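Local coordinates for protein WZI (Escherichia coli, PDB 2YNK) that probably acts as an outer-membrane, carbohydrate-binding beta-barrel protein (a lectin) that supports assembly of the group 1 capsule on the cell surface, at residues A[120-125]-A[400-405]; A[332-335]-A[340-343]; A[37-42]-A[176-181]; A[10-15]-A[373-378]. All coordinates share one frame; numbering follows the deposited sequence.

Contact 1. Residues A[120-125]-A[400-405]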
# COMPACT_ATOMS: atom_id res chain seq x y z
N ARG A 120 -4.54 -4.57 -18.23
CA ARG A 120 -4.62 -3.14 -17.96
C ARG A 120 -3.19 -2.60 -17.94
O ARG A 120 -2.86 -1.66 -18.66
CB ARG A 120 -5.30 -2.88 -16.62
CG ARG A 120 -6.71 -3.45 -16.51
CD ARG A 120 -7.23 -3.34 -15.08
NE ARG A 120 -8.62 -3.75 -14.95
CZ ARG A 120 -9.30 -3.77 -13.80
NH1 ARG A 120 -8.71 -3.40 -12.68
NH2 ARG A 120 -10.56 -4.16 -13.77
N ILE A 121 -2.34 -3.23 -17.13
CA ILE A 121 -0.92 -2.90 -17.08
C ILE A 121 -0.19 -3.83 -18.05
O ILE A 121 -0.46 -5.02 -18.07
CB ILE A 121 -0.37 -3.05 -15.64
CG1 ILE A 121 -1.21 -2.24 -14.65
CG2 ILE A 121 1.08 -2.60 -15.56
CD1 ILE A 121 -0.56 -2.03 -13.30
N SER A 122 0.72 -3.29 -18.87
CA SER A 122 1.45 -4.11 -19.84
C SER A 122 2.35 -5.12 -19.17
O SER A 122 2.71 -4.97 -18.00
CB SER A 122 2.33 -3.24 -20.75
OG SER A 122 1.54 -2.58 -21.71
N ASN A 123 2.72 -6.14 -19.93
CA ASN A 123 3.65 -7.13 -19.44
C ASN A 123 4.31 -7.87 -20.59
O ASN A 123 3.97 -7.65 -21.75
CB ASN A 123 2.91 -8.12 -18.53
CG ASN A 123 3.72 -8.53 -17.32
OD1 ASN A 123 4.55 -7.78 -16.82
ND2 ASN A 123 3.46 -9.74 -16.83
N GLY A 124 5.28 -8.71 -20.26
CA GLY A 124 5.92 -9.57 -21.25
C GLY A 124 4.99 -10.68 -21.69
O GLY A 124 5.04 -11.13 -22.82
N SER A 125 4.11 -11.09 -20.79
CA SER A 125 3.39 -12.34 -20.93
C SER A 125 2.19 -12.29 -20.05
O SER A 125 2.21 -11.61 -19.02
CB SER A 125 4.29 -13.48 -20.46
OG SER A 125 3.56 -14.68 -20.36
N ILE A 400 3.54 9.59 -20.24
CA ILE A 400 4.25 8.68 -19.35
C ILE A 400 3.33 7.96 -18.33
O ILE A 400 3.71 6.94 -17.74
CB ILE A 400 5.43 9.38 -18.63
CG1 ILE A 400 4.95 10.40 -17.57
CG2 ILE A 400 6.34 10.04 -19.66
CD1 ILE A 400 6.07 10.94 -16.69
N ASN A 401 2.11 8.48 -18.18
CA ASN A 401 1.10 7.92 -17.29
C ASN A 401 -0.02 7.23 -18.07
O ASN A 401 -0.99 7.87 -18.46
CB ASN A 401 0.53 9.05 -16.43
CG ASN A 401 -0.56 8.58 -15.47
OD1 ASN A 401 -0.88 7.39 -15.41
ND2 ASN A 401 -1.12 9.52 -14.71
N LYS A 402 0.10 5.92 -18.24
CA LYS A 402 -0.94 5.10 -18.85
C LYS A 402 -2.15 4.80 -17.93
O LYS A 402 -3.19 4.35 -18.41
CB LYS A 402 -0.34 3.78 -19.36
CG LYS A 402 0.54 3.94 -20.60
CD LYS A 402 1.33 2.68 -20.95
CE LYS A 402 0.48 1.40 -21.06
NZ LYS A 402 0.33 0.62 -19.79
N ALA A 403 -2.02 5.03 -16.63
CA ALA A 403 -3.16 4.87 -15.72
C ALA A 403 -4.22 5.91 -16.04
O ALA A 403 -5.41 5.61 -16.13
CB ALA A 403 -2.71 5.02 -14.26
N PHE A 404 -3.79 7.16 -16.18
CA PHE A 404 -4.71 8.24 -16.50
C PHE A 404 -4.15 9.08 -17.63
O PHE A 404 -3.59 10.14 -17.40
CB PHE A 404 -5.02 9.03 -15.24
CG PHE A 404 -5.79 8.22 -14.26
CD1 PHE A 404 -7.17 8.15 -14.34
CD2 PHE A 404 -5.12 7.44 -13.30
CE1 PHE A 404 -7.89 7.37 -13.45
CE2 PHE A 404 -5.84 6.65 -12.42
CZ PHE A 404 -7.22 6.62 -12.49
N PRO A 405 -4.28 8.57 -18.87
CA PRO A 405 -3.65 9.16 -20.05
C PRO A 405 -4.08 10.60 -20.34
O PRO A 405 -3.27 11.37 -20.82
CB PRO A 405 -4.08 8.24 -21.19
CG PRO A 405 -5.30 7.54 -20.68
CD PRO A 405 -5.05 7.37 -19.22
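K402 NZ, held by a hydrogen bond to the carbonyl O of Q355, ends close to S122 and R120 in this contact between two loops at one end of the 18-stranded barrel. Q355 belongs to a third loop, and two oxygens of 120-125 lie nearby, beyond hydrogen-bonding distance: K402 NZ is 3.9 Å from S122 OG and 4.1 Å from R120 O, so any attraction to them is probably weak and electrostatic. The lysine chain starts extended, with CG anti to its carbonyl carbon, and then bends twice (chi3 52°, chi4 -91°), which curls NZ toward the 120-125 backbone. CE follows, 4.2 Å from S122 OG.

R120 offers only its carbonyl here. Its side chain leads away to a salt bridge between NE and D93 and a hydrogen bond from NH2 to Y74 OH. I121 and K402 both pack on Y357, which thus touches both loops. Each loop also carries its own internal brace. In 120-125, N123 ND2 donates to S125 O (3.1 Å), in the plane of that carbonyl. In 400-405 an Asx motif tightens the turn just around K402: N401 OD1 accepts from the backbone N of F404 at 3.0 Å, the N-H approaching from above the amide carbonyl plane, 56° out of it.

Contact 2. Residues A[332-335]-A[340-343]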
# COMPACT_ATOMS: atom_id res chain seq x y z
N THR A 332 -0.67 15.99 -6.09
CA THR A 332 0.58 15.55 -6.71
C THR A 332 1.09 16.53 -7.77
O THR A 332 1.89 16.17 -8.63
CB THR A 332 0.44 14.13 -7.27
OG1 THR A 332 -0.57 14.11 -8.29
CG2 THR A 332 0.08 13.15 -6.15
N ARG A 333 0.65 17.78 -7.69
CA ARG A 333 1.33 18.86 -8.39
C ARG A 333 2.58 19.24 -7.61
O ARG A 333 2.82 18.72 -6.52
CB ARG A 333 0.42 20.08 -8.53
CG ARG A 333 -0.84 19.83 -9.35
CD ARG A 333 -1.75 21.04 -9.37
NE ARG A 333 -2.40 21.24 -8.08
CZ ARG A 333 -3.17 22.28 -7.78
NH1 ARG A 333 -3.40 23.24 -8.68
NH2 ARG A 333 -3.72 22.37 -6.58
N THR A 334 3.39 20.14 -8.16
CA THR A 334 4.53 20.68 -7.44
C THR A 334 4.12 21.97 -6.72
O THR A 334 3.75 22.97 -7.35
CB THR A 334 5.72 20.93 -8.37
OG1 THR A 334 6.36 19.67 -8.63
CG2 THR A 334 6.72 21.88 -7.72
N ASN A 335 4.17 21.91 -5.39
CA ASN A 335 3.69 22.98 -4.53
C ASN A 335 2.28 23.44 -4.89
O ASN A 335 2.00 24.63 -4.92
CB ASN A 335 4.66 24.17 -4.57
CG ASN A 335 6.07 23.78 -4.18
OD1 ASN A 335 6.28 22.93 -3.31
ND2 ASN A 335 7.05 24.42 -4.82
N ASN A 340 3.77 19.41 -14.68
CA ASN A 340 4.75 18.84 -15.60
C ASN A 340 6.13 18.59 -14.99
O ASN A 340 7.13 18.54 -15.71
CB ASN A 340 4.85 19.70 -16.88
CG ASN A 340 4.78 18.87 -18.16
OD1 ASN A 340 4.24 17.76 -18.18
ND2 ASN A 340 5.31 19.43 -19.24
N TYR A 341 6.18 18.42 -13.67
CA TYR A 341 7.43 18.09 -12.97
C TYR A 341 7.30 16.91 -11.99
O TYR A 341 8.27 16.20 -11.74
CB TYR A 341 7.96 19.32 -12.24
CG TYR A 341 9.36 19.18 -11.69
CD1 TYR A 341 10.46 19.15 -12.54
CD2 TYR A 341 9.59 19.07 -10.31
CE1 TYR A 341 11.75 19.01 -12.05
CE2 TYR A 341 10.88 18.94 -9.81
CZ TYR A 341 11.95 18.92 -10.68
OH TYR A 341 13.23 18.79 -10.18
N SER A 342 6.12 16.69 -11.42
CA SER A 342 5.93 15.57 -10.50
C SER A 342 6.00 14.24 -11.25
O SER A 342 5.38 14.08 -12.30
CB SER A 342 4.62 15.69 -9.72
OG SER A 342 4.74 16.65 -8.69
N TYR A 343 6.78 13.32 -10.71
CA TYR A 343 6.97 11.99 -11.30
C TYR A 343 7.55 12.03 -12.72
O TYR A 343 7.44 11.08 -13.49
CB TYR A 343 5.65 11.20 -11.25
CG TYR A 343 5.06 10.99 -9.86
CD1 TYR A 343 5.87 10.95 -8.72
CD2 TYR A 343 3.70 10.79 -9.70
CE1 TYR A 343 5.32 10.73 -7.47
CE2 TYR A 343 3.14 10.56 -8.45
CZ TYR A 343 3.95 10.54 -7.34
OH TYR A 343 3.40 10.31 -6.09
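The long loop joining barrel strands 322-331 and 368-377 folds back on itself here, and S342 is the residue that bridges its two limbs. S342 OG is anti to its own carbonyl carbon (chi1 -77°) and enters between two oxygens of the 332-335 limb. It lies 2.9 Å from T332 O, a weak hydrogen bond, and 3.4 Å from T334 OG1, also weak, where either hydroxyl could donate. T334 OG1 also meets the Y341 ring, arriving at the edge in the plane of the ring, 3.7 Å from CD2. The far end of that ring is fixed by a hydrogen bond from OH to D297, and R338 makes a cation-pi contact with it. At the base of the loop, T332 CG2 comes within 4.4 Å of Y343 OH; that hydroxyl is bonded to L160 O and the backbone N of D361, while T332 OG1 pairs with G367 N and G364 O. T332, S342 and Y343 all lean on M307 of strand 306-317, so the folded loop rests against the strand next to its own first strand in the barrel wall.

Contact 3. Residues A[37-42]-A[176-181]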
# COMPACT_ATOMS: atom_id res chain seq x y z
N ILE A 37 3.00 -8.33 14.44
CA ILE A 37 1.55 -8.42 14.67
C ILE A 37 1.30 -9.28 15.94
O ILE A 37 0.49 -8.92 16.79
CB ILE A 37 0.77 -9.01 13.47
CG1 ILE A 37 1.11 -8.30 12.15
CG2 ILE A 37 -0.73 -8.86 13.70
CD1 ILE A 37 0.39 -8.87 10.94
N ALA A 38 2.02 -10.40 16.05
CA ALA A 38 1.87 -11.36 17.15
C ALA A 38 2.13 -10.72 18.52
O ALA A 38 1.40 -10.96 19.49
CB ALA A 38 2.81 -12.53 16.94
N ARG A 39 3.18 -9.90 18.56
CA ARG A 39 3.61 -9.22 19.77
C ARG A 39 2.53 -8.25 20.24
O ARG A 39 2.09 -8.31 21.40
CB ARG A 39 4.93 -8.52 19.49
CG ARG A 39 5.52 -7.70 20.63
CD ARG A 39 6.77 -6.97 20.15
NE ARG A 39 6.76 -5.55 20.51
CZ ARG A 39 5.95 -4.63 19.98
NH1 ARG A 39 5.05 -4.96 19.05
NH2 ARG A 39 6.03 -3.37 20.39
N ALA A 40 2.09 -7.37 19.35
CA ALA A 40 1.02 -6.43 19.69
C ALA A 40 -0.25 -7.16 20.17
O ALA A 40 -0.92 -6.69 21.08
CB ALA A 40 0.71 -5.51 18.53
N LEU A 41 -0.56 -8.30 19.57
CA LEU A 41 -1.74 -9.08 19.95
C LEU A 41 -1.65 -9.64 21.37
O LEU A 41 -2.66 -9.81 22.04
CB LEU A 41 -2.00 -10.24 18.97
CG LEU A 41 -2.72 -9.96 17.64
CD1 LEU A 41 -2.98 -11.27 16.92
CD2 LEU A 41 -4.02 -9.20 17.84
N LYS A 42 -0.43 -9.93 21.83
CA LYS A 42 -0.24 -10.54 23.14
C LYS A 42 -0.41 -9.54 24.28
O LYS A 42 -0.61 -9.94 25.42
CB LYS A 42 1.13 -11.22 23.22
CG LYS A 42 1.16 -12.51 22.42
CD LYS A 42 2.57 -13.02 22.17
CE LYS A 42 2.59 -14.15 21.15
NZ LYS A 42 3.92 -14.82 21.06
N ARG A 176 13.03 -5.13 10.17
CA ARG A 176 13.00 -5.74 11.50
C ARG A 176 11.87 -6.75 11.55
O ARG A 176 10.85 -6.57 10.88
CB ARG A 176 12.78 -4.71 12.60
CG ARG A 176 13.87 -3.65 12.72
CD ARG A 176 13.62 -2.78 13.94
NE ARG A 176 14.10 -3.40 15.18
CZ ARG A 176 13.81 -2.96 16.40
NH1 ARG A 176 13.03 -1.91 16.60
NH2 ARG A 176 14.31 -3.60 17.45
N ALA A 177 12.03 -7.81 12.34
CA ALA A 177 10.93 -8.74 12.59
C ALA A 177 10.08 -8.16 13.71
O ALA A 177 9.01 -7.62 13.46
CB ALA A 177 11.44 -10.13 12.95
N GLU A 178 10.58 -8.22 14.95
CA GLU A 178 9.96 -7.51 16.06
C GLU A 178 10.52 -6.10 16.10
O GLU A 178 11.71 -5.90 15.83
CB GLU A 178 10.22 -8.22 17.39
CG GLU A 178 9.22 -9.31 17.68
CD GLU A 178 9.41 -9.92 19.06
OE1 GLU A 178 9.47 -9.16 20.05
OE2 GLU A 178 9.51 -11.16 19.14
N GLN A 179 9.67 -5.14 16.45
CA GLN A 179 10.00 -3.73 16.33
C GLN A 179 9.91 -3.01 17.67
O GLN A 179 9.39 -1.89 17.75
CB GLN A 179 9.06 -3.08 15.29
CG GLN A 179 9.37 -3.50 13.85
CD GLN A 179 8.16 -3.45 12.94
OE1 GLN A 179 7.56 -2.39 12.73
NE2 GLN A 179 7.80 -4.60 12.38
N ALA A 180 10.43 -3.64 18.72
CA ALA A 180 10.43 -3.05 20.07
C ALA A 180 11.31 -1.81 20.15
O ALA A 180 12.09 -1.54 19.25
CB ALA A 180 10.88 -4.08 21.10
N ALA A 181 11.17 -1.05 21.24
CA ALA A 181 11.98 0.15 21.44
C ALA A 181 13.43 -0.21 21.79
O ALA A 181 13.69 -1.31 22.27
CB ALA A 181 11.37 1.02 22.53
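R39, on helix 34-42, sets CG anti to its backbone N (chi1 177°), which carries the chain straight out from the helix toward the loop that follows strand 170-176. E178 reaches back from that loop with CG anti to its carbonyl carbon (chi1 -85°) and an extended chain beyond. The two side chains meet at an aliphatic carbon: E178 OE1 lies 3.5 Å from R39 CD, while the same oxygen is 4.5 Å from R39 NE. The glutamate thus crosses the arginine chain at an angle, at CD, just short of the guanidinium; the two planes are 41° apart, and the charged atoms are beyond a salt bridge.

Beyond CD the arginine chain bends, carrying its guanidinium past A180, whose CB is 4.4 Å from R39 NE. R39 NH1 instead makes its salt bridge with E36, one turn back in the same helix. E36 also accepts the backbone N-H of Q179, so this one carboxylate links the helical arginine to the loop. The loop is held in shape by R176: its NH1 donates to A180 O at 2.8 Å in the plane of both groups, and one face of its guanidinium has E178 O and Q179 CA near its rim. R176 also donates to W193 O and makes a cation-pi contact with W193, a residue of an octane pocket.

The attraction between R39 and E178 is therefore probably long-range and mild; at this exposed position solvent would be expected to screen it, and the firmer link to the loop is the hydrogen bond from Q179 N to E36, whose other oxygen holds R39.

Contact 4. Residues A[10-15]-A[373-378]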
# COMPACT_ATOMS: atom_id res chain seq x y z
N LEU A 10 -7.17 -7.03 6.37
CA LEU A 10 -6.28 -7.08 7.54
C LEU A 10 -5.95 -5.68 8.05
O LEU A 10 -6.06 -5.41 9.26
CB LEU A 10 -4.97 -7.81 7.20
CG LEU A 10 -4.05 -8.09 8.39
CD1 LEU A 10 -4.73 -9.07 9.34
CD2 LEU A 10 -2.69 -8.62 7.96
N ARG A 11 -5.54 -4.82 7.13
CA ARG A 11 -5.10 -3.47 7.47
C ARG A 11 -6.19 -2.69 8.17
O ARG A 11 -5.92 -2.01 9.14
CB ARG A 11 -4.66 -2.69 6.21
CG ARG A 11 -4.44 -1.21 6.52
CD ARG A 11 -3.61 -0.45 5.51
NE ARG A 11 -3.42 0.91 6.03
CZ ARG A 11 -3.27 2.01 5.31
NH1 ARG A 11 -3.26 1.98 3.98
NH2 ARG A 11 -3.13 3.18 5.93
N ASN A 12 -7.42 -2.77 7.67
CA ASN A 12 -8.52 -2.01 8.26
C ASN A 12 -8.86 -2.53 9.68
O ASN A 12 -9.14 -1.75 10.59
CB ASN A 12 -9.75 -2.04 7.34
CG ASN A 12 -9.49 -1.38 5.98
OD1 ASN A 12 -9.64 -2.02 4.94
ND2 ASN A 12 -9.10 -0.11 5.99
N ASP A 13 -8.81 -3.85 9.85
CA ASP A 13 -9.00 -4.49 11.14
C ASP A 13 -7.89 -4.11 12.14
O ASP A 13 -8.18 -3.78 13.29
CB ASP A 13 -9.12 -6.01 10.97
CG ASP A 13 -10.53 -6.46 10.57
OD1 ASP A 13 -11.32 -5.61 10.12
OD2 ASP A 13 -10.86 -7.66 10.70
N LEU A 14 -6.64 -4.13 11.70
CA LEU A 14 -5.53 -3.69 12.55
C LEU A 14 -5.65 -2.21 12.88
O LEU A 14 -5.43 -1.81 14.03
CB LEU A 14 -4.17 -3.95 11.88
CG LEU A 14 -3.68 -5.39 11.76
CD1 LEU A 14 -2.28 -5.41 11.16
CD2 LEU A 14 -3.70 -6.09 13.11
N ALA A 15 -6.00 -1.40 11.88
CA ALA A 15 -6.09 0.05 12.06
C ALA A 15 -7.22 0.41 13.03
O ALA A 15 -7.11 1.38 13.79
CB ALA A 15 -6.31 0.74 10.72
N LYS A 373 -14.40 7.33 2.48
CA LYS A 373 -14.89 5.95 2.49
C LYS A 373 -15.42 5.57 3.87
O LYS A 373 -14.79 5.85 4.88
CB LYS A 373 -13.78 4.99 2.08
CG LYS A 373 -14.24 3.56 1.81
CD LYS A 373 -13.05 2.66 1.48
CE LYS A 373 -13.47 1.24 1.12
NZ LYS A 373 -12.50 0.57 0.20
N VAL A 374 -16.59 4.94 3.90
CA VAL A 374 -17.14 4.35 5.10
C VAL A 374 -17.27 2.85 4.87
O VAL A 374 -17.56 2.44 3.75
CB VAL A 374 -18.55 4.90 5.39
CG1 VAL A 374 -19.06 4.35 6.71
CG2 VAL A 374 -18.54 6.42 5.38
N GLU A 375 -17.06 2.05 5.92
CA GLU A 375 -17.47 0.64 5.87
C GLU A 375 -17.90 0.01 7.21
O GLU A 375 -17.32 0.25 8.28
CB GLU A 375 -16.40 -0.24 5.21
CG GLU A 375 -15.05 -0.17 5.87
CD GLU A 375 -14.27 -1.49 5.83
OE1 GLU A 375 -14.75 -2.45 5.19
OE2 GLU A 375 -13.18 -1.54 6.45
N LEU A 376 -18.95 -0.79 7.11
CA LEU A 376 -19.50 -1.54 8.20
C LEU A 376 -18.97 -2.95 8.07
O LEU A 376 -18.96 -3.52 6.98
CB LEU A 376 -21.03 -1.57 8.13
CG LEU A 376 -21.71 -2.30 9.30
CD1 LEU A 376 -21.71 -1.42 10.54
CD2 LEU A 376 -23.12 -2.70 8.92
N ILE A 377 -18.54 -3.52 9.20
CA ILE A 377 -18.09 -4.90 9.24
C ILE A 377 -18.89 -5.64 10.31
O ILE A 377 -18.80 -5.34 11.50
CB ILE A 377 -16.57 -5.00 9.48
CG1 ILE A 377 -15.83 -4.07 8.50
CG2 ILE A 377 -16.11 -6.43 9.29
CD1 ILE A 377 -14.31 -4.07 8.63
N THR A 378 -19.68 -6.61 9.86
CA THR A 378 -20.47 -7.45 10.73
C THR A 378 -19.62 -8.35 11.63
O THR A 378 -18.45 -8.64 11.32
CB THR A 378 -21.39 -8.37 9.91
OG1 THR A 378 -22.05 -7.60 8.90
CG2 THR A 378 -22.44 -9.06 10.81
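Van der Waals contact brings N12 and D13 of helix 8-19 against E375 and I377 of strand 368-377. E375 OE2 lies over the CB-CG end of N12, 3.6 Å from N12 CB; the glutamate has CG wedged between its backbone N and carbonyl carbon (chi1 57°), then bends at chi2 to bring the carboxylate against the helix. Beside it, the methyl CD1 of I377 touches D13 OD1 at 3.7 Å, reaching out on an extended chain.

Charge works around the same spot. D13 OD1 and E375 OE2 are 5.8 Å apart, a buried like-charged pair whose repulsion is probably eased by arginines. D13 OD2 forms salt bridges with R57 of helix 49-65 and R383 of the adjoining strand, and the E375 side chain packs on R383. I377 also rests on R57, so its methyl contact and the D13 salt bridge share one neighbour.

E375 and I377 face the helix, so the inward side of the strand mixes a charged and an apolar residue, while L376 between them points outward and touches a bound dodecane, consistent with a lipid-facing side. This two-sided strand is the pattern of a membrane beta-barrel, here with an N-terminal helix lying inside.

Contacts 1 and 2 belong to loops at one end of the barrel, their centres 20 Å apart, and they meet where I400 CD1 packs on Y343 O at 3.5 Å. Contact 3 lies on the other side of the chain's centre, about 38 Å from contact 1 and 37 Å from contact 2, centre to centre. Contacts 3 and 4 join the N-terminal helices to loop and wall, their centres 21 Å apart; the helices touch through I37 CG2 and L14 CD2 at 4.1 Å. Bound alkanes probably mark the lipid-facing surface: L376 in contact 4 touches dodecane, whereas the A180 side chain in contact 3 is about 9 Å from an octane.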